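PDB 5WHG: tRNA endonuclease VMS1 from Saccharomyces cerevisiae, which cleaves polypeptidyl-tRNAs as an endonuclease downstream of ribosome-associated quality control, releasing incompletely synthesized polypeptides for degradation. Local coordinates for residues F314-R318 with T346-T350; A206-L210 with A221-H225; Y179-F183 with K340-F344. All blocks are in the same frame, centred on the assembly; numbering follows the deposited sequence.

Contact 1 of 3, residues F314-R318 with T346-T350; sequences FIRAR and TNRPT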
loop_
_atom_site.group_PDB
_atom_site.type_symbol
_atom_site.label_atom_id
_atom_site.label_comp_id
_atom_site.label_asym_id
_atom_site.label_seq_id
_atom_site.Cartn_x
_atom_site.Cartn_y
_atom_site.Cartn_z
ATOM N N PHE A 314 -0.119 5.821 -3.171
ATOM C CA PHE A 314 1.130 6.500 -2.803
ATOM C C PHE A 314 1.947 6.838 -4.048
ATOM O O PHE A 314 2.280 5.949 -4.836
ATOM C CB PHE A 314 1.967 5.636 -1.856
ATOM C CG PHE A 314 1.385 5.519 -0.472
ATOM C CD1 PHE A 314 1.369 6.616 0.387
ATOM C CD2 PHE A 314 0.833 4.319 -0.032
ATOM C CE1 PHE A 314 0.808 6.516 1.657
ATOM C CE2 PHE A 314 0.278 4.214 1.241
ATOM C CZ PHE A 314 0.259 5.310 2.081
ATOM N N ILE A 315 2.289 8.115 -4.209
ATOM C CA ILE A 315 2.999 8.610 -5.387
ATOM C C ILE A 315 4.197 9.431 -4.939
ATOM O O ILE A 315 4.053 10.343 -4.117
ATOM C CB ILE A 315 2.097 9.481 -6.281
ATOM C CG1 ILE A 315 0.781 8.784 -6.561
ATOM C CG2 ILE A 315 2.785 9.781 -7.616
ATOM C CD1 ILE A 315 -0.002 9.457 -7.689
ATOM N N ARG A 316 5.365 9.141 -5.494
ATOM C CA ARG A 316 6.506 10.045 -5.384
ATOM C C ARG A 316 6.828 10.623 -6.754
ATOM O O ARG A 316 7.181 9.882 -7.684
ATOM C CB ARG A 316 7.768 9.386 -4.817
ATOM C CG ARG A 316 8.927 10.395 -4.989
ATOM C CD ARG A 316 10.152 10.169 -4.145
ATOM N NE ARG A 316 10.933 8.983 -4.520
ATOM C CZ ARG A 316 11.464 8.735 -5.721
ATOM N NH1 ARG A 316 11.305 9.566 -6.750
ATOM N NH2 ARG A 316 12.149 7.618 -5.899
ATOM N N ALA A 317 6.738 11.949 -6.857
ATOM C CA ALA A 317 7.113 12.678 -8.071
ATOM C C ALA A 317 7.556 14.075 -7.632
ATOM O O ALA A 317 6.733 14.986 -7.517
ATOM C CB ALA A 317 5.958 12.739 -9.061
ATOM N N ARG A 318 8.861 14.226 -7.371
ATOM C CA ARG A 318 9.376 15.512 -6.897
ATOM C C ARG A 318 9.245 16.593 -7.962
ATOM O O ARG A 318 8.879 17.735 -7.655
ATOM C CB ARG A 318 10.835 15.381 -6.471
ATOM C CG ARG A 318 11.075 14.650 -5.167
ATOM C CD ARG A 318 12.517 14.192 -5.147
ATOM N NE ARG A 318 12.813 13.458 -6.374
ATOM C CZ ARG A 318 13.035 12.149 -6.427
ATOM N NH1 ARG A 318 13.025 11.428 -5.308
ATOM N NH2 ARG A 318 13.281 11.566 -7.596
ATOM N N THR A 346 12.746 8.031 -0.666
ATOM C CA THR A 346 12.820 6.789 -1.420
ATOM C C THR A 346 13.828 6.951 -2.545
ATOM O O THR A 346 14.164 8.067 -2.947
ATOM C CB THR A 346 11.451 6.397 -1.975
ATOM O OG1 THR A 346 10.804 7.567 -2.486
ATOM C CG2 THR A 346 10.597 5.801 -0.870
ATOM N N ASN A 347 14.292 5.814 -3.070
ATOM C CA ASN A 347 15.429 5.789 -3.985
ATOM C C ASN A 347 15.042 5.913 -5.452
ATOM O O ASN A 347 14.262 6.792 -5.825
ATOM C CB ASN A 347 16.230 4.508 -3.779
ATOM C CG ASN A 347 17.181 4.606 -2.613
ATOM O OD1 ASN A 347 18.381 4.824 -2.803
ATOM N ND2 ASN A 347 16.652 4.459 -1.391
ATOM N N ARG A 348 15.619 5.055 -6.300
ATOM C CA ARG A 348 15.260 5.118 -7.705
ATOM C C ARG A 348 13.957 4.351 -7.918
ATOM O O ARG A 348 13.609 3.474 -7.126
ATOM C CB ARG A 348 16.375 4.533 -8.564
ATOM C CG ARG A 348 17.752 4.516 -7.861
ATOM C CD ARG A 348 18.897 4.015 -8.760
ATOM N NE ARG A 348 18.435 3.064 -9.773
ATOM C CZ ARG A 348 18.348 3.334 -11.076
ATOM N NH1 ARG A 348 18.716 4.528 -11.531
ATOM N NH2 ARG A 348 17.913 2.403 -11.926
ATOM N N PRO A 349 13.193 4.691 -8.922
ATOM C CA PRO A 349 11.997 3.886 -9.204
ATOM C C PRO A 349 12.355 2.525 -9.775
ATOM O O PRO A 349 12.727 2.406 -10.943
ATOM C CB PRO A 349 11.219 4.744 -10.210
ATOM C CG PRO A 349 11.702 6.143 -9.962
ATOM C CD PRO A 349 13.157 5.999 -9.593
ATOM N N THR A 350 12.305 1.500 -8.935
ATOM C CA THR A 350 12.389 0.114 -9.370
ATOM C C THR A 350 11.348 -0.680 -8.599
ATOM O O THR A 350 10.819 -0.219 -7.583
ATOM C CB THR A 350 13.770 -0.513 -9.124
ATOM O OG1 THR A 350 13.807 -1.043 -7.794
ATOM C CG2 THR A 350 14.864 0.510 -9.269
#
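Arg-316 reaches from strand 313-316 to Thr-346, and that one long side chain carries most of the contact. CB lies against the ring of Phe-342; CG, anti to the backbone N (chi1 171°), carries the chain toward the loop. CD comes to 3.2 Å from Thr-346 OG1; the bend at chi3 (70°) then turns NE onto the same oxygen. NE donates a hydrogen bond to Thr-346 OG1, modelled at 2.5 Å, a length not to be taken literally at this resolution. CZ stands 3.5 Å from Thr-346 OG1, the hydroxyl sitting at the edge of the guanidinium, near its plane. Farther out, NH2 comes to 4.2 Å from CD of Pro-349; its closeness to the carbonyl oxygen of Asn-347 is a clash in the model, and any bond there is doubtful.

Around this, strand 313-316 pairs with strand 207-214, Arg-316 bonding through its backbone to Phe-211 and Val-213, while Met-212 touches both Arg-316 and Thr-346. The 346-350 loop leads directly into helix 351-362: Thr-350 is its N-cap, with OG1 accepting from Glu-353 N, and Pro-349 rests on His-217 and Ala-219 of strand 217-224.

Contact 2 of 3, residues A206-L210 with A221-H225; sequences AISAL and AIVSH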
loop_
_atom_site.group_PDB
_atom_site.type_symbol
_atom_site.label_atom_id
_atom_site.label_comp_id
_atom_site.label_asym_id
_atom_site.label_seq_id
_atom_site.Cartn_x
_atom_site.Cartn_y
_atom_site.Cartn_z
ATOM N N ALA A 206 -8.448 -6.029 -0.021
ATOM C CA ALA A 206 -7.710 -4.826 0.321
ATOM C C ALA A 206 -6.498 -4.703 -0.587
ATOM O O ALA A 206 -5.674 -5.623 -0.658
ATOM C CB ALA A 206 -7.280 -4.879 1.789
ATOM N N ILE A 207 -6.411 -3.583 -1.316
ATOM C CA ILE A 207 -5.236 -3.268 -2.123
ATOM C C ILE A 207 -4.891 -1.795 -1.965
ATOM O O ILE A 207 -5.745 -0.961 -1.643
ATOM C CB ILE A 207 -5.422 -3.580 -3.629
ATOM C CG1 ILE A 207 -6.606 -2.773 -4.189
ATOM C CG2 ILE A 207 -5.505 -5.095 -3.871
ATOM C CD1 ILE A 207 -6.882 -3.021 -5.653
ATOM N N SER A 208 -3.616 -1.482 -2.219
ATOM C CA SER A 208 -3.127 -0.115 -2.342
ATOM C C SER A 208 -2.288 -0.019 -3.606
ATOM O O SER A 208 -1.802 -1.035 -4.125
ATOM C CB SER A 208 -2.299 0.310 -1.117
ATOM O OG SER A 208 -3.090 0.332 0.061
ATOM N N ALA A 209 -2.110 1.203 -4.108
ATOM C CA ALA A 209 -1.256 1.416 -5.276
ATOM C C ALA A 209 0.055 2.106 -4.879
ATOM O O ALA A 209 0.115 2.828 -3.886
ATOM C CB ALA A 209 -2.004 2.225 -6.351
ATOM N N LEU A 210 1.118 1.858 -5.650
ATOM C CA LEU A 210 2.425 2.466 -5.400
ATOM C C LEU A 210 3.043 2.930 -6.716
ATOM O O LEU A 210 3.157 2.149 -7.665
ATOM C CB LEU A 210 3.374 1.489 -4.697
ATOM C CG LEU A 210 2.881 0.686 -3.480
ATOM C CD1 LEU A 210 3.883 -0.423 -3.118
ATOM C CD2 LEU A 210 2.708 1.566 -2.298
ATOM N N ALA A 221 3.046 -0.282 -8.994
ATOM C CA ALA A 221 2.540 -1.593 -8.606
ATOM C C ALA A 221 1.181 -1.458 -7.930
ATOM O O ALA A 221 0.873 -0.427 -7.327
ATOM C CB ALA A 221 3.532 -2.311 -7.690
ATOM N N ILE A 222 0.358 -2.501 -8.061
ATOM C CA ILE A 222 -0.842 -2.694 -7.246
ATOM C C ILE A 222 -0.495 -3.764 -6.210
ATOM O O ILE A 222 -0.223 -4.917 -6.564
ATOM C CB ILE A 222 -2.059 -3.109 -8.092
ATOM C CG1 ILE A 222 -2.400 -2.065 -9.173
ATOM C CG2 ILE A 222 -3.265 -3.356 -7.207
ATOM C CD1 ILE A 222 -2.724 -0.654 -8.647
ATOM N N VAL A 223 -0.464 -3.395 -4.929
ATOM C CA VAL A 223 -0.015 -4.299 -3.870
ATOM C C VAL A 223 -1.231 -4.817 -3.111
ATOM O O VAL A 223 -2.128 -4.045 -2.747
ATOM C CB VAL A 223 0.974 -3.602 -2.913
ATOM C CG1 VAL A 223 0.342 -2.346 -2.280
ATOM C CG2 VAL A 223 1.454 -4.576 -1.821
ATOM N N SER A 224 -1.271 -6.125 -2.885
ATOM C CA SER A 224 -2.280 -6.707 -2.016
ATOM C C SER A 224 -1.878 -6.555 -0.557
ATOM O O SER A 224 -0.712 -6.736 -0.200
ATOM C CB SER A 224 -2.471 -8.186 -2.330
ATOM O OG SER A 224 -2.778 -8.900 -1.146
ATOM N N HIS A 225 -2.851 -6.245 0.297
ATOM C CA HIS A 225 -2.567 -6.188 1.723
ATOM C C HIS A 225 -2.312 -7.563 2.325
ATOM O O HIS A 225 -1.775 -7.644 3.436
ATOM C CB HIS A 225 -3.705 -5.478 2.455
ATOM C CG HIS A 225 -3.870 -4.040 2.062
ATOM N ND1 HIS A 225 -4.680 -3.166 2.756
ATOM C CD2 HIS A 225 -3.323 -3.321 1.050
ATOM C CE1 HIS A 225 -4.640 -1.974 2.178
ATOM N NE2 HIS A 225 -3.821 -2.040 1.143
#
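Residues 207-210 and 221-224 run antiparallel, their axes 4.7 Å apart at closest approach and their directions 150° apart. Ser-208 with Val-223 and Leu-210 with Ala-221 are hydrogen-bonded pairs, each exchanging two backbone bonds; the non-hydrogen-bonded pairs, Ile-207 with Ser-224 and Ala-209 with Ile-222, alternate with them. Beyond the strand, His-225 N adds a nearly straight bond of 3.0 Å to Ala-206 O.

With CG beside the backbone N (chi1 -64°), the imidazole of His-225 lies back over Ala-206 and toward Ser-208. Its NE2 lies 2.7 Å from Ser-208 OG in a hydrogen bond that either may donate, the hydroxyl meeting the ring edge, while the Ala-206 to Ile-207 peptide lies over one ring face. Ala-206 CB comes to 3.3 Å from ND1, and Phe-25 stacks on the ring. Replacing this histidine by an alanine would probably leave Ser-208 OG without its ring partner and open a gap beside Ala-206 and Phe-25. On the face carrying Ala-209, CD1 of Ile-222 touches Ala-209 CB at 3.8 Å and its CG2 meets Ile-207 CD1 at 4.0 Å. On the other, the side chains of Leu-210 and Val-223 cross obliquely, CD1 to CG1 4.1 Å.

Helix 304-308 packs on the Ile-207 face and Trp-358 of helix 351-362 on the Ser-208 face, making this beta hairpin a helix-flanked interior part of the mixed sheet in the VLRF1 domain.

Contact 3 of 3, residues Y179-F183 with K340-F344; sequences YKSLF and KSFPF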
loop_
_atom_site.group_PDB
_atom_site.type_symbol
_atom_site.label_atom_id
_atom_site.label_comp_id
_atom_site.label_asym_id
_atom_site.label_seq_id
_atom_site.Cartn_x
_atom_site.Cartn_y
_atom_site.Cartn_z
ATOM N N TYR A 179 2.558 4.743 10.501
ATOM C CA TYR A 179 2.537 5.979 9.713
ATOM C C TYR A 179 1.125 6.551 9.591
ATOM O O TYR A 179 0.185 5.838 9.217
ATOM C CB TYR A 179 3.098 5.742 8.311
ATOM C CG TYR A 179 4.594 5.793 8.202
ATOM C CD1 TYR A 179 5.267 6.995 8.286
ATOM C CD2 TYR A 179 5.334 4.643 7.995
ATOM C CE1 TYR A 179 6.649 7.058 8.183
ATOM C CE2 TYR A 179 6.726 4.688 7.894
ATOM C CZ TYR A 179 7.379 5.903 7.990
ATOM O OH TYR A 179 8.761 5.967 7.888
ATOM N N LYS A 180 0.990 7.856 9.868
ATOM C CA LYS A 180 -0.311 8.520 9.765
ATOM C C LYS A 180 -0.880 8.435 8.355
ATOM O O LYS A 180 -2.104 8.355 8.181
ATOM C CB LYS A 180 -0.193 9.985 10.188
ATOM C CG LYS A 180 -0.090 10.206 11.680
ATOM C CD LYS A 180 0.633 11.503 12.024
ATOM C CE LYS A 180 -0.197 12.733 11.710
ATOM N NZ LYS A 180 0.414 13.954 12.318
ATOM N N SER A 181 -0.004 8.456 7.343
ATOM C CA SER A 181 -0.423 8.361 5.951
ATOM C C SER A 181 -1.280 7.132 5.663
ATOM O O SER A 181 -2.070 7.143 4.711
ATOM C CB SER A 181 0.808 8.348 5.055
ATOM O OG SER A 181 1.487 9.577 5.165
ATOM N N LEU A 182 -1.135 6.060 6.453
ATOM C CA LEU A 182 -1.883 4.833 6.182
ATOM C C LEU A 182 -3.364 4.984 6.479
ATOM O O LEU A 182 -4.172 4.226 5.932
ATOM C CB LEU A 182 -1.341 3.666 7.006
ATOM C CG LEU A 182 -0.135 2.845 6.552
ATOM C CD1 LEU A 182 -0.087 1.578 7.387
ATOM C CD2 LEU A 182 -0.209 2.511 5.065
ATOM N N PHE A 183 -3.733 5.940 7.327
ATOM C CA PHE A 183 -5.114 6.136 7.727
ATOM C C PHE A 183 -5.863 7.073 6.785
ATOM O O PHE A 183 -5.287 7.834 6.006
ATOM C CB PHE A 183 -5.190 6.679 9.151
ATOM C CG PHE A 183 -4.593 5.759 10.175
ATOM C CD1 PHE A 183 -5.326 4.709 10.688
ATOM C CD2 PHE A 183 -3.290 5.925 10.598
ATOM C CE1 PHE A 183 -4.781 3.853 11.606
ATOM C CE2 PHE A 183 -2.746 5.072 11.520
ATOM C CZ PHE A 183 -3.496 4.036 12.029
ATOM N N LYS A 340 -1.410 10.228 -1.910
ATOM C CA LYS A 340 -0.585 10.661 -0.795
ATOM C C LYS A 340 0.889 10.499 -1.125
ATOM O O LYS A 340 1.293 9.556 -1.812
ATOM C CB LYS A 340 -0.905 9.861 0.466
ATOM C CG LYS A 340 -2.361 9.905 0.874
ATOM C CD LYS A 340 -2.592 8.904 1.970
ATOM C CE LYS A 340 -4.043 8.837 2.338
ATOM N NZ LYS A 340 -4.197 8.014 3.556
ATOM N N SER A 341 1.695 11.414 -0.597
ATOM C CA SER A 341 3.134 11.223 -0.612
ATOM C C SER A 341 3.539 10.000 0.202
ATOM O O SER A 341 2.816 9.529 1.084
ATOM C CB SER A 341 3.839 12.446 -0.043
ATOM O OG SER A 341 3.789 13.492 -0.977
ATOM N N PHE A 342 4.720 9.493 -0.107
ATOM C CA PHE A 342 5.402 8.579 0.798
ATOM C C PHE A 342 5.955 9.367 1.982
ATOM O O PHE A 342 6.685 10.343 1.781
ATOM C CB PHE A 342 6.544 7.860 0.080
ATOM C CG PHE A 342 6.100 6.821 -0.917
ATOM C CD1 PHE A 342 5.909 5.504 -0.526
ATOM C CD2 PHE A 342 5.921 7.149 -2.252
ATOM C CE1 PHE A 342 5.543 4.526 -1.439
ATOM C CE2 PHE A 342 5.539 6.173 -3.186
ATOM C CZ PHE A 342 5.359 4.863 -2.778
ATOM N N PRO A 343 5.645 8.984 3.220
ATOM C CA PRO A 343 6.144 9.750 4.374
ATOM C C PRO A 343 7.619 9.510 4.692
ATOM O O PRO A 343 8.046 9.665 5.838
ATOM C CB PRO A 343 5.240 9.274 5.517
ATOM C CG PRO A 343 4.871 7.893 5.127
ATOM C CD PRO A 343 4.711 7.918 3.628
ATOM N N PHE A 344 8.413 9.146 3.695
ATOM C CA PHE A 344 9.839 8.931 3.895
ATOM C C PHE A 344 10.512 9.003 2.539
ATOM O O PHE A 344 9.890 8.708 1.518
ATOM C CB PHE A 344 10.113 7.578 4.548
ATOM C CG PHE A 344 9.232 6.505 4.031
ATOM C CD1 PHE A 344 9.506 5.900 2.814
ATOM C CD2 PHE A 344 8.094 6.135 4.731
ATOM C CE1 PHE A 344 8.669 4.926 2.311
ATOM C CE2 PHE A 344 7.254 5.161 4.242
ATOM C CZ PHE A 344 7.539 4.551 3.025
#
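Pro-343 lays CG over one face of the Tyr-179 ring, and Phe-344 comes in over the same face farther out: this is the close-packed end of the contact. CG of the proline stands above the tyrosine ring, 3.3 Å from CD1, with CB close behind. Phe-344 meets the phenol end, its CD2 lying 3.3 Å from Tyr-179 CZ. The two aromatic planes are inclined at 53°, with centroids 5.2 Å apart, an oblique pairing. The phenol oxygen beside Phe-344 has a polar partner of its own, bonding to Glu-360 OE1 of helix 351-362.

The second grip is polar. Lys-340 is extended beyond CG and carries NZ to the turn at 180-182, a short 3-10 segment. There NZ donates to Ser-181 O at 2.6 Å and to Phe-183 O at 2.7 Å, reaching both from off the carbonyl planes; a third bond goes to Asn-312 OD1. Three oxygens around one ammonium, two of them backbone oxygens, of Ser-181 within the 3-10 segment and Phe-183 just after it, would probably favour its charged form.

In fold terms, the turn following strand 176-179 of the antiparallel sheet is joined here to strand 339-340, the outermost strand on that side of the mixed sheet of the VLRF1 domain, and to the loop that follows it.

Between the two grips the packing is looser. Ser-181 points its CB at the loop, but its OG only grazes Pro-343 CG at 3.8 Å and is 4.3 Å from Ser-341 O. Ser-341 itself is exposed to solvent.

How the contacts relate
The three contacts lie 13 to 15 Å apart, centre to centre, around one mixed sheet. Contact 2 is the hairpin in its interior; strand 313-316 of contact 1 lies next to strand 207-214, and strand 339-340 of contact 3 lies next to 313-316. Phe-314 touches both neighbours: its N bonds to Ala-209 O, and its ring packs on Leu-210 and against the 340-344 segment. Along the chain, contact 2 closes before contact 1 opens, contact 3 encloses contact 2, and contacts 1 and 3 cross. Residues 340-350 thus tie the sheet to helix 351-362 and to the turn after strand 176-179 of the antiparallel sheet. Gln-267, the inferred active-site residue, lies in an unmodelled part of the chain.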